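Local coordinates for protein 4-aminobutyrate transaminase (PDB 6WOP) that probably catalyses transfer of the amino group of 4-aminobutyrate to 2-oxoglutarate, using pyridoxal 5'-phosphate as cofactor, at residues A[137-142]-A[148-153]; A[169-174]-A[185-190]; A[175-180]-A[358-363]; A[225-230]-A[261-266]. All coordinates share one frame; numbering follows the deposited sequence.

Contact 1: A[137-142]-A[148-153]; sequences NGFHGR and AMTGKT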
loop_
_atom_site.group_PDB
_atom_site.type_symbol
_atom_site.label_atom_id
_atom_site.label_comp_id
_atom_site.label_asym_id
_atom_site.label_seq_id
_atom_site.Cartn_x
_atom_site.Cartn_y
_atom_site.Cartn_z
ATOM N N ASN A 137 4.241 11.255 17.850
ATOM C CA ASN A 137 4.824 12.592 17.982
ATOM C C ASN A 137 6.202 12.681 17.349
ATOM O O ASN A 137 6.810 13.785 17.370
ATOM C CB ASN A 137 4.870 13.053 19.438
ATOM C CG ASN A 137 3.528 12.909 20.104
ATOM O OD1 ASN A 137 2.562 13.531 19.636
ATOM N ND2 ASN A 137 3.444 12.128 21.217
ATOM N N GLY A 138 6.728 11.601 16.761
ATOM C CA GLY A 138 7.984 11.703 16.046
ATOM C C GLY A 138 7.791 12.583 14.822
ATOM O O GLY A 138 6.689 12.665 14.260
ATOM N N PHE A 139 8.847 13.313 14.419
ATOM C CA PHE A 139 8.699 14.103 13.198
ATOM C C PHE A 139 9.879 13.826 12.290
ATOM O O PHE A 139 11.025 14.004 12.713
ATOM C CB PHE A 139 8.597 15.610 13.451
ATOM C CG PHE A 139 8.385 16.379 12.161
ATOM C CD1 PHE A 139 9.489 16.770 11.388
ATOM C CD2 PHE A 139 7.112 16.683 11.707
ATOM C CE1 PHE A 139 9.316 17.430 10.176
ATOM C CE2 PHE A 139 6.946 17.378 10.497
ATOM C CZ PHE A 139 8.043 17.714 9.725
ATOM N N HIS A 140 9.608 13.440 11.025
ATOM C CA HIS A 140 10.659 12.919 10.154
ATOM C C HIS A 140 10.673 13.511 8.759
ATOM O O HIS A 140 11.621 13.240 8.020
ATOM C CB HIS A 140 10.525 11.360 10.057
ATOM C CG HIS A 140 10.674 10.688 11.388
ATOM N ND1 HIS A 140 11.825 10.808 12.152
ATOM C CD2 HIS A 140 9.776 9.987 12.151
ATOM C CE1 HIS A 140 11.643 10.154 13.298
ATOM N NE2 HIS A 140 10.409 9.643 13.322
ATOM N N GLY A 141 9.673 14.307 8.375
ATOM C CA GLY A 141 9.731 14.985 7.081
ATOM C C GLY A 141 8.366 15.013 6.414
ATOM O O GLY A 141 7.393 14.472 6.955
ATOM N N ARG A 142 8.291 15.602 5.212
ATOM C CA ARG A 142 7.021 15.885 4.578
ATOM C C ARG A 142 6.838 15.138 3.259
ATOM O O ARG A 142 5.938 15.479 2.494
ATOM C CB ARG A 142 6.921 17.396 4.368
ATOM C CG ARG A 142 6.772 18.172 5.664
ATOM C CD ARG A 142 6.702 19.711 5.287
ATOM N NE ARG A 142 6.500 20.583 6.450
ATOM C CZ ARG A 142 5.285 20.941 6.872
ATOM N NH1 ARG A 142 4.172 20.447 6.253
ATOM N NH2 ARG A 142 5.178 21.788 7.908
ATOM N N ALA A 148 4.280 9.481 6.610
ATOM C CA ALA A 148 3.747 8.281 7.267
ATOM C C ALA A 148 4.536 7.990 8.534
ATOM O O ALA A 148 3.976 7.632 9.559
ATOM C CB ALA A 148 3.827 7.070 6.303
ATOM N N MET A 149 5.846 8.170 8.489
ATOM C CA MET A 149 6.672 7.953 9.676
ATOM C C MET A 149 6.385 8.977 10.767
ATOM O O MET A 149 6.400 8.639 11.965
ATOM C CB MET A 149 8.156 8.014 9.256
ATOM C CG MET A 149 8.525 6.803 8.431
ATOM S SD MET A 149 10.214 7.010 7.667
ATOM C CE MET A 149 11.231 6.876 9.164
ATOM N N THR A 150 6.167 10.236 10.372
ATOM C CA THR A 150 5.819 11.302 11.303
ATOM C C THR A 150 4.548 10.938 12.072
ATOM O O THR A 150 3.540 10.543 11.458
ATOM C CB THR A 150 5.651 12.612 10.497
ATOM O OG1 THR A 150 6.974 12.991 10.028
ATOM C CG2 THR A 150 4.986 13.733 11.334
ATOM N N GLY A 151 4.593 11.128 13.415
ATOM C CA GLY A 151 3.542 10.622 14.292
ATOM C C GLY A 151 2.619 11.743 14.706
ATOM O O GLY A 151 2.287 11.907 15.875
ATOM N N LYS A 152 2.246 12.564 13.760
ATOM C CA LYS A 152 1.319 13.638 13.984
ATOM C C LYS A 152 0.554 13.844 12.689
ATOM O O LYS A 152 1.109 14.200 11.722
ATOM C CB LYS A 152 2.075 14.883 14.443
ATOM C CG LYS A 152 1.206 16.058 14.802
ATOM C CD LYS A 152 1.936 17.099 15.620
ATOM C CE LYS A 152 1.201 18.432 15.681
ATOM N NZ LYS A 152 1.933 19.378 16.561
ATOM N N THR A 153 -0.743 13.699 12.712
ATOM C CA THR A 153 -1.458 13.775 11.453
ATOM C C THR A 153 -1.800 15.212 11.131
ATOM O O THR A 153 -1.855 15.585 9.954
ATOM C CB THR A 153 -2.735 12.934 11.546
ATOM O OG1 THR A 153 -3.502 13.398 12.646
ATOM C CG2 THR A 153 -2.373 11.529 11.856
HETATM O O HOH W 1 0.598 13.001 17.811
#

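Contact 2: A[169-174]-A[185-190]; sequences HARYPV and IESVED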
loop_
_atom_site.group_PDB
_atom_site.type_symbol
_atom_site.label_atom_id
_atom_site.label_comp_id
_atom_site.label_asym_id
_atom_site.label_seq_id
_atom_site.Cartn_x
_atom_site.Cartn_y
_atom_site.Cartn_z
ATOM N N HIS A 169 3.219 3.124 14.410
ATOM C CA HIS A 169 3.693 3.982 15.501
ATOM C C HIS A 169 3.572 3.332 16.868
ATOM O O HIS A 169 2.465 2.932 17.293
ATOM C CB HIS A 169 2.911 5.284 15.494
ATOM C CG HIS A 169 3.166 6.098 14.262
ATOM N ND1 HIS A 169 2.408 5.957 13.118
ATOM C CD2 HIS A 169 4.121 7.022 13.977
ATOM C CE1 HIS A 169 2.868 6.776 12.176
ATOM N NE2 HIS A 169 3.913 7.428 12.670
ATOM N N ALA A 170 4.686 3.313 17.599
ATOM C CA ALA A 170 4.686 2.923 19.015
ATOM C C ALA A 170 4.641 4.167 19.919
ATOM O O ALA A 170 4.714 5.308 19.430
ATOM C CB ALA A 170 5.929 2.071 19.308
ATOM N N ARG A 171 4.578 3.933 21.227
ATOM C CA ARG A 171 4.596 5.006 22.187
ATOM C C ARG A 171 6.014 5.350 22.597
ATOM O O ARG A 171 6.726 4.511 23.057
ATOM C CB ARG A 171 3.888 4.632 23.500
ATOM C CG ARG A 171 2.642 3.830 23.377
ATOM C CD ARG A 171 1.505 4.610 22.826
ATOM N NE ARG A 171 1.574 5.036 21.433
ATOM C CZ ARG A 171 1.314 4.300 20.360
ATOM N NH1 ARG A 171 1.018 3.013 20.449
ATOM N NH2 ARG A 171 1.415 4.848 19.195
ATOM N N TYR A 172 6.392 6.595 22.419
ATOM C CA TYR A 172 7.659 7.071 22.930
ATOM C C TYR A 172 7.617 7.156 24.457
ATOM O O TYR A 172 6.613 7.600 25.028
ATOM C CB TYR A 172 7.929 8.453 22.337
ATOM C CG TYR A 172 9.373 8.903 22.368
ATOM C CD1 TYR A 172 10.216 8.605 21.335
ATOM C CD2 TYR A 172 9.884 9.637 23.467
ATOM C CE1 TYR A 172 11.493 9.053 21.320
ATOM C CE2 TYR A 172 11.181 10.064 23.458
ATOM C CZ TYR A 172 11.976 9.781 22.380
ATOM O OH TYR A 172 13.283 10.262 22.354
ATOM N N PRO A 173 8.714 6.804 25.142
ATOM C CA PRO A 173 8.746 6.832 26.610
ATOM C C PRO A 173 8.805 8.262 27.126
ATOM O O PRO A 173 9.719 9.034 26.767
ATOM C CB PRO A 173 10.033 6.056 26.945
ATOM C CG PRO A 173 10.895 6.208 25.712
ATOM C CD PRO A 173 9.917 6.157 24.577
ATOM N N VAL A 174 7.822 8.616 27.943
ATOM C CA VAL A 174 7.720 9.941 28.569
ATOM C C VAL A 174 7.259 9.689 30.001
ATOM O O VAL A 174 6.063 9.782 30.304
ATOM C CB VAL A 174 6.787 10.897 27.799
ATOM C CG1 VAL A 174 6.812 12.259 28.410
ATOM C CG2 VAL A 174 7.232 11.044 26.325
ATOM N N ILE A 185 8.182 -0.060 25.543
ATOM C CA ILE A 185 8.696 -1.287 24.963
ATOM C C ILE A 185 7.538 -2.227 24.660
ATOM O O ILE A 185 7.460 -2.831 23.582
ATOM C CB ILE A 185 9.724 -1.930 25.926
ATOM C CG1 ILE A 185 11.055 -1.149 25.928
ATOM C CG2 ILE A 185 10.030 -3.407 25.547
ATOM C CD1 ILE A 185 11.813 -1.249 24.666
ATOM N N GLU A 186 6.578 -2.302 25.570
ATOM C CA GLU A 186 5.420 -3.167 25.334
ATOM C C GLU A 186 4.676 -2.763 24.080
ATOM O O GLU A 186 4.181 -3.638 23.349
ATOM C CB GLU A 186 4.487 -3.132 26.556
ATOM C CG GLU A 186 3.333 -4.027 26.481
ATOM C CD GLU A 186 2.548 -4.104 27.804
ATOM O OE1 GLU A 186 3.150 -3.806 28.870
ATOM O OE2 GLU A 186 1.331 -4.452 27.751
ATOM N N SER A 187 4.598 -1.438 23.783
ATOM C CA SER A 187 3.878 -1.013 22.567
ATOM C C SER A 187 4.606 -1.432 21.294
ATOM O O SER A 187 3.964 -1.777 20.301
ATOM C CB SER A 187 3.651 0.496 22.586
ATOM O OG SER A 187 4.852 1.162 22.214
ATOM N N VAL A 188 5.951 -1.467 21.309
ATOM C CA VAL A 188 6.695 -2.050 20.176
ATOM C C VAL A 188 6.364 -3.542 20.010
ATOM O O VAL A 188 6.075 -4.059 18.911
ATOM C CB VAL A 188 8.198 -1.811 20.393
ATOM C CG1 VAL A 188 8.988 -2.438 19.255
ATOM C CG2 VAL A 188 8.444 -0.251 20.458
ATOM N N GLU A 189 6.370 -4.266 21.110
ATOM C CA GLU A 189 6.074 -5.682 21.005
ATOM C C GLU A 189 4.631 -5.916 20.533
ATOM O O GLU A 189 4.347 -6.928 19.875
ATOM C CB GLU A 189 6.355 -6.357 22.362
ATOM C CG GLU A 189 7.851 -6.219 22.750
ATOM C CD GLU A 189 8.166 -6.656 24.159
ATOM O OE1 GLU A 189 7.276 -6.535 25.065
ATOM O OE2 GLU A 189 9.322 -7.132 24.355
ATOM N N ASP A 190 3.691 -5.048 20.916
ATOM C CA ASP A 190 2.327 -5.213 20.404
ATOM C C ASP A 190 2.300 -5.024 18.886
ATOM O O ASP A 190 1.491 -5.635 18.192
ATOM C CB ASP A 190 1.380 -4.194 21.071
ATOM C CG ASP A 190 1.121 -4.483 22.560
ATOM O OD1 ASP A 190 1.470 -5.605 23.078
ATOM O OD2 ASP A 190 0.545 -3.571 23.227
#

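Contact 3: A[175-180]-A[358-363]; sequences PAKGIS and AVELET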
loop_
_atom_site.group_PDB
_atom_site.type_symbol
_atom_site.label_atom_id
_atom_site.label_comp_id
_atom_site.label_asym_id
_atom_site.label_seq_id
_atom_site.Cartn_x
_atom_site.Cartn_y
_atom_site.Cartn_z
ATOM N N PRO A 175 8.166 9.323 30.912
ATOM C CA PRO A 175 7.721 8.901 32.237
ATOM C C PRO A 175 6.983 10.005 32.967
ATOM O O PRO A 175 6.044 9.685 33.689
ATOM C CB PRO A 175 9.036 8.519 32.949
ATOM C CG PRO A 175 9.953 8.116 31.841
ATOM C CD PRO A 175 9.598 9.055 30.692
ATOM N N ALA A 176 7.353 11.295 32.778
ATOM C CA ALA A 176 6.584 12.399 33.370
ATOM C C ALA A 176 5.125 12.412 32.926
ATOM O O ALA A 176 4.279 13.004 33.597
ATOM C CB ALA A 176 7.194 13.756 33.011
ATOM N N LYS A 177 4.809 11.793 31.806
ATOM C CA LYS A 177 3.445 11.771 31.319
ATOM C C LYS A 177 2.854 10.395 31.494
ATOM O O LYS A 177 1.863 10.074 30.851
ATOM C CB LYS A 177 3.362 12.188 29.848
ATOM C CG LYS A 177 3.793 13.616 29.555
ATOM C CD LYS A 177 2.705 14.422 28.873
ATOM C CE LYS A 177 3.242 15.231 27.705
ATOM N NZ LYS A 177 4.402 16.178 28.100
ATOM N N GLY A 178 3.461 9.577 32.339
ATOM C CA GLY A 178 2.882 8.289 32.632
ATOM C C GLY A 178 3.002 7.290 31.508
ATOM O O GLY A 178 2.173 6.382 31.412
ATOM N N ILE A 179 3.987 7.442 30.625
ATOM C CA ILE A 179 4.319 6.397 29.670
ATOM C C ILE A 179 5.709 5.885 30.043
ATOM O O ILE A 179 6.729 6.461 29.666
ATOM C CB ILE A 179 4.253 6.889 28.227
ATOM C CG1 ILE A 179 2.836 7.398 27.926
ATOM C CG2 ILE A 179 4.666 5.795 27.238
ATOM C CD1 ILE A 179 2.748 8.337 26.747
ATOM N N SER A 180 5.752 4.805 30.820
ATOM C CA SER A 180 7.008 4.268 31.310
ATOM C C SER A 180 7.810 3.633 30.175
ATOM O O SER A 180 7.309 3.389 29.068
ATOM C CB SER A 180 6.740 3.243 32.402
ATOM O OG SER A 180 6.003 2.155 31.859
ATOM N N ALA A 358 13.150 22.866 26.692
ATOM C CA ALA A 358 11.770 23.268 26.455
ATOM C C ALA A 358 11.047 23.437 27.779
ATOM O O ALA A 358 11.347 22.745 28.751
ATOM C CB ALA A 358 11.020 22.231 25.618
ATOM N N VAL A 359 10.022 24.294 27.783
ATOM C CA VAL A 359 9.119 24.454 28.921
ATOM C C VAL A 359 7.691 24.151 28.457
ATOM O O VAL A 359 7.262 24.621 27.396
ATOM C CB VAL A 359 9.217 25.845 29.553
ATOM C CG1 VAL A 359 8.716 26.933 28.605
ATOM C CG2 VAL A 359 8.465 25.858 30.896
ATOM N N GLU A 360 6.986 23.306 29.194
ATOM C CA GLU A 360 5.604 22.975 28.841
ATOM C C GLU A 360 4.669 23.731 29.769
ATOM O O GLU A 360 4.901 23.814 30.992
ATOM C CB GLU A 360 5.294 21.476 28.937
ATOM C CG GLU A 360 3.840 21.145 28.509
ATOM C CD GLU A 360 3.687 19.688 28.152
ATOM O OE1 GLU A 360 2.554 19.147 28.127
ATOM O OE2 GLU A 360 4.737 19.074 27.947
ATOM N N LEU A 361 3.622 24.293 29.193
ATOM C CA LEU A 361 2.674 25.074 29.970
ATOM C C LEU A 361 1.352 24.329 30.018
ATOM O O LEU A 361 1.131 23.381 29.264
ATOM C CB LEU A 361 2.514 26.487 29.376
ATOM C CG LEU A 361 3.748 27.432 29.368
ATOM C CD1 LEU A 361 4.689 27.176 28.253
ATOM C CD2 LEU A 361 3.312 28.863 29.220
ATOM N N GLU A 362 0.481 24.760 30.919
ATOM C CA GLU A 362 -0.801 24.064 31.027
ATOM C C GLU A 362 -1.576 24.106 29.718
ATOM O O GLU A 362 -2.169 23.107 29.301
ATOM C CB GLU A 362 -1.631 24.649 32.160
ATOM C CG GLU A 362 -1.686 23.680 33.276
ATOM C CD GLU A 362 -2.174 24.283 34.536
ATOM O OE1 GLU A 362 -2.983 25.247 34.435
ATOM O OE2 GLU A 362 -1.749 23.791 35.616
ATOM N N THR A 363 -1.456 25.180 28.969
ATOM C CA THR A 363 -2.379 25.531 27.914
ATOM C C THR A 363 -1.643 26.168 26.744
ATOM O O THR A 363 -0.663 26.892 26.949
ATOM C CB THR A 363 -3.370 26.488 28.552
ATOM O OG1 THR A 363 -4.363 25.732 29.256
ATOM C CG2 THR A 363 -3.934 27.402 27.607
#

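Contact 4: A[225-230]-A[261-266]; sequences RLRAIC and KADLIT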
loop_
_atom_site.group_PDB
_atom_site.type_symbol
_atom_site.label_atom_id
_atom_site.label_comp_id
_atom_site.label_asym_id
_atom_site.label_seq_id
_atom_site.Cartn_x
_atom_site.Cartn_y
_atom_site.Cartn_z
ATOM N N ARG A 225 17.056 -1.405 25.888
ATOM C CA ARG A 225 16.067 -2.437 25.616
ATOM C C ARG A 225 15.681 -2.502 24.133
ATOM O O ARG A 225 15.569 -3.540 23.567
ATOM C CB ARG A 225 14.894 -2.307 26.532
ATOM C CG ARG A 225 15.275 -2.720 27.934
ATOM C CD ARG A 225 14.227 -2.404 28.939
ATOM N NE ARG A 225 13.040 -3.185 28.766
ATOM C CZ ARG A 225 11.927 -2.971 29.426
ATOM N NH1 ARG A 225 11.863 -2.027 30.315
ATOM N NH2 ARG A 225 10.887 -3.708 29.205
ATOM N N LEU A 226 15.504 -1.344 23.538
ATOM C CA LEU A 226 15.238 -1.325 22.099
ATOM C C LEU A 226 16.382 -1.951 21.311
ATOM O O LEU A 226 16.153 -2.671 20.340
ATOM C CB LEU A 226 14.994 0.118 21.631
ATOM C CG LEU A 226 14.211 0.305 20.339
ATOM C CD1 LEU A 226 12.841 -0.377 20.454
ATOM C CD2 LEU A 226 14.044 1.798 20.126
ATOM N N ARG A 227 17.621 -1.621 21.662
ATOM C CA ARG A 227 18.772 -2.220 20.997
ATOM C C ARG A 227 18.739 -3.750 21.106
ATOM O O ARG A 227 18.974 -4.470 20.121
ATOM C CB ARG A 227 20.059 -1.646 21.641
ATOM C CG ARG A 227 21.417 -2.193 21.103
ATOM C CD ARG A 227 21.725 -1.592 19.716
ATOM N NE ARG A 227 21.244 -2.460 18.631
ATOM C CZ ARG A 227 21.341 -2.130 17.340
ATOM N NH1 ARG A 227 21.885 -0.944 16.956
ATOM N NH2 ARG A 227 20.912 -2.972 16.422
ATOM N N ALA A 228 18.436 -4.268 22.288
ATOM C CA ALA A 228 18.402 -5.723 22.446
ATOM C C ALA A 228 17.292 -6.349 21.581
ATOM O O ALA A 228 17.477 -7.431 21.001
ATOM C CB ALA A 228 18.228 -6.097 23.919
ATOM N N ILE A 229 16.143 -5.678 21.455
ATOM C CA ILE A 229 15.066 -6.204 20.590
ATOM C C ILE A 229 15.499 -6.197 19.133
ATOM O O ILE A 229 15.308 -7.195 18.412
ATOM C CB ILE A 229 13.777 -5.390 20.790
ATOM C CG1 ILE A 229 13.133 -5.721 22.138
ATOM C CG2 ILE A 229 12.793 -5.552 19.593
ATOM C CD1 ILE A 229 12.098 -4.688 22.580
ATOM N N CYS A 230 16.074 -5.072 18.670
ATOM C CA CYS A 230 16.597 -5.063 17.299
ATOM C C CYS A 230 17.644 -6.153 17.070
ATOM O O CYS A 230 17.602 -6.866 16.058
ATOM C CB CYS A 230 17.195 -3.701 16.961
ATOM S SG CYS A 230 15.881 -2.458 16.711
ATOM N N LYS A 261 24.507 2.046 20.729
ATOM C CA LYS A 261 24.799 2.614 19.423
ATOM C C LYS A 261 23.747 2.234 18.380
ATOM O O LYS A 261 23.304 1.080 18.296
ATOM C CB LYS A 261 26.158 2.143 18.934
ATOM C CG LYS A 261 27.334 2.791 19.661
ATOM C CD LYS A 261 28.621 2.336 19.005
ATOM C CE LYS A 261 29.710 2.167 20.043
ATOM N NZ LYS A 261 29.638 3.300 20.984
ATOM N N ALA A 262 23.398 3.204 17.558
ATOM C CA ALA A 262 22.519 3.011 16.407
ATOM C C ALA A 262 23.317 2.489 15.216
ATOM O O ALA A 262 24.537 2.692 15.124
ATOM C CB ALA A 262 21.887 4.355 16.023
ATOM N N ASP A 263 22.623 1.809 14.290
ATOM C CA ASP A 263 23.277 1.313 13.099
ATOM C C ASP A 263 23.432 2.402 12.054
ATOM O O ASP A 263 24.355 2.334 11.234
ATOM C CB ASP A 263 22.438 0.179 12.474
ATOM C CG ASP A 263 22.295 -0.996 13.408
ATOM O OD1 ASP A 263 23.272 -1.769 13.481
ATOM O OD2 ASP A 263 21.215 -1.144 14.060
ATOM N N LEU A 264 22.467 3.334 12.015
ATOM C CA LEU A 264 22.394 4.460 11.086
ATOM C C LEU A 264 22.035 5.735 11.844
ATOM O O LEU A 264 21.208 5.708 12.774
ATOM C CB LEU A 264 21.329 4.221 9.994
ATOM C CG LEU A 264 21.569 2.994 9.137
ATOM C CD1 LEU A 264 20.325 2.517 8.367
ATOM C CD2 LEU A 264 22.663 3.385 8.067
ATOM N N ILE A 265 22.623 6.871 11.443
ATOM C CA ILE A 265 22.283 8.157 12.052
ATOM C C ILE A 265 21.988 9.156 10.947
ATOM O O ILE A 265 22.771 9.271 9.994
ATOM C CB ILE A 265 23.412 8.673 12.960
ATOM C CG1 ILE A 265 23.670 7.692 14.094
ATOM C CG2 ILE A 265 23.049 10.039 13.508
ATOM C CD1 ILE A 265 24.912 8.032 14.941
ATOM N N THR A 266 20.898 9.928 11.089
ATOM C CA THR A 266 20.638 10.931 10.071
ATOM C C THR A 266 21.021 12.310 10.598
ATOM O O THR A 266 20.942 12.568 11.806
ATOM C CB THR A 266 19.157 10.936 9.662
ATOM O OG1 THR A 266 18.327 11.146 10.808
ATOM C CG2 THR A 266 18.778 9.601 9.025
#

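Contact 1: A[137-142]-A[148-153]
The F139 ring carries T150 on one face, where OG1 stands 4.1 Å above the ring plane toward the rim, while CD2 meets T150 CG2 at 3.7 Å. Y156 packs edge-to-face against this ring. The H140 imidazole meets M149 with its edge: CD2 lies 3.6 Å from M149 O, and the carbonyl carbon of M149 is in the ring plane. Its ND1 is hydrogen-bonded to D240. T150 is the first residue past helix 144-149, and its hydroxyl links the helix end to the loop after strand 131-135. H140 N bonds to OG1 at 2.9 Å (160°) and G141 N weakly, while OG1 is also bonded to T146 O, one turn back in the helix. The backbones add G151 N to G138 O, nearly straight at 2.7 Å, and N137 N to G151 O at 2.9 Å. A water donates to both N137 OD1 and G151 O. The loop is thus held by two backbone bonds and by the T150 hydroxyl, while the H140 ring has M149 at its edge and D240 at ND1. In class III aminotransferases the equivalent aspartate usually binds the cofactor pyridine nitrogen, so H140 is probably a second-shell residue positioning D240.

Contact 2: A[169-174]-A[185-190]
R171 packs its first carbons on S187: its CB lies 3.8 Å from S187 OG, and its CG rests on S187 CB at 3.6 Å. The chain bends at chi2 (-71°) and again at chi3 (68°), and doubles back over its own strand. This brings NH2 to H169 O, 2.9 Å away, with the nitrogen well above the carbonyl plane. The same NH2 forms a salt bridge with E194 of the second subunit, so the tip of the side chain reaches the subunit interface while its CB and CG stay against helix 181-194. The backbone of R171 makes the polar bond of the contact, its N meeting S187 OG at 3.0 Å and 167°. S187 OG occupies the position between backbone N and carbonyl carbon and is also bonded to A184 O one turn earlier. A170, on strand 167-170, points its CB to the helix and touches V188 CG2 at 3.6 Å. This strand is an edge of the large-domain sheet within the chain, and F135 on its neighbouring strand also packs against A170 and V188. The S187 hydroxyl thus accepts from R171 N while bonded to A184 O, coupling the backbone after A170 to the helix.

Contact 3: A[175-180]-A[358-363]
K177 follows a short 3-10 turn, closed by G178 N bonding to P175 O at 2.9 Å, whereas E360 lies in the extended backbone of strand 356-361. The two side chains approach from opposite directions and meet only at their ends. K177 NZ lies 2.9 Å from E360 OE2, forming a hydrogen-bonded salt bridge on the syn side of that oxygen, the side facing OE1. OE1 itself is farther from the ammonium, 3.5 Å from NZ, so the carboxylate is gripped unevenly. E360 reaches out with CG anti to the backbone N (chi1 -178°) and stays extended beyond it. The lysine bends at chi2, chi3 and chi4, its middle torsions away from staggered values, to bring NZ onto the glutamate.

The contact joins two parts of the aminotransferase fold that are far apart in sequence. Segment 175-180 is part of the connection from edge strand 167-170 of the large-domain sheet to helix 181-194, and its G178 and I179 together lie opposite V174 in a G1 beta bulge, with G178 at the positive phi expected there. Strand 356-361 belongs to the smaller domain's mixed sheet, between strands 347-353 and 390-393. R351 of strand 347-353 makes a second salt bridge to OE2, and N389, just before strand 390-393, bonds to OE1 through ND2. R351 NH1 and K177 NZ thus gather round the same oxygen, which would be expected to favour an ionised carboxylate. K177 is exposed at the outer end of this network, while E360 is buried, with V390 and D349 of the adjacent strands against its side chain.

Contact 4: A[225-230]-A[261-266]
D263 OD2 receives both terminal nitrogens of R227, NH1 and NH2 each at 3.0 Å, and also the backbone N of L237. The acid stands just before strand 264-267 of the seven-stranded sheet of the fold type I large domain. R227 comes from helix 220-233, which precedes the neighbouring parallel strand 236-240 in the chain, so the salt bridge ties a covering helix to the sheet's end. The arginine meets the acid end-on, but with both bonds to one oxygen, and the guanidinium and carboxylate planes stand 85° apart. As a result the two N-H groups use different sides of OD2: NH2 lies on its syn lone pair, whereas NH1 comes from above the carboxylate plane. OD1 turns elsewhere, to a salt bridge with R283 on antiparallel strand 278-283.

NH1 has a second acceptor in K261 O, 2.8 Å away and in the carbonyl plane. That oxygen and OD2 both lie close to the guanidinium plane, at its edge, and together they fix the rotation of the group. NH2 also pairs with D231, one turn further along the helix. R227 leaves the helix with CG anti to its own N (chi1 178°), then bends at chi2 and chi3, which lays CD 3.4 Å from the same K261 O.

Overall arrangement
Contacts 1 and 2 are buried and also reach the second subunit, whereas contacts 3 and 4 are only partly buried and no other chain touches their segments. Contacts 1 and 2 meet where H169 NE2 probably bonds to M149 O, joining the end of helix 144-149 to the edge strand. Helices 181-194 and 220-233, used by contacts 2 and 4, pack together through I185 against R225 and I229. Contacts 2 and 3 interleave along the chain, and V174 N probably bonds to I179 O, but contact 3 alone crosses to the smaller sheet. Backbone and hydroxyl bonds dominate the buried pair; charged side chains carry the two partly buried contacts, whose centres are about 25 Å apart.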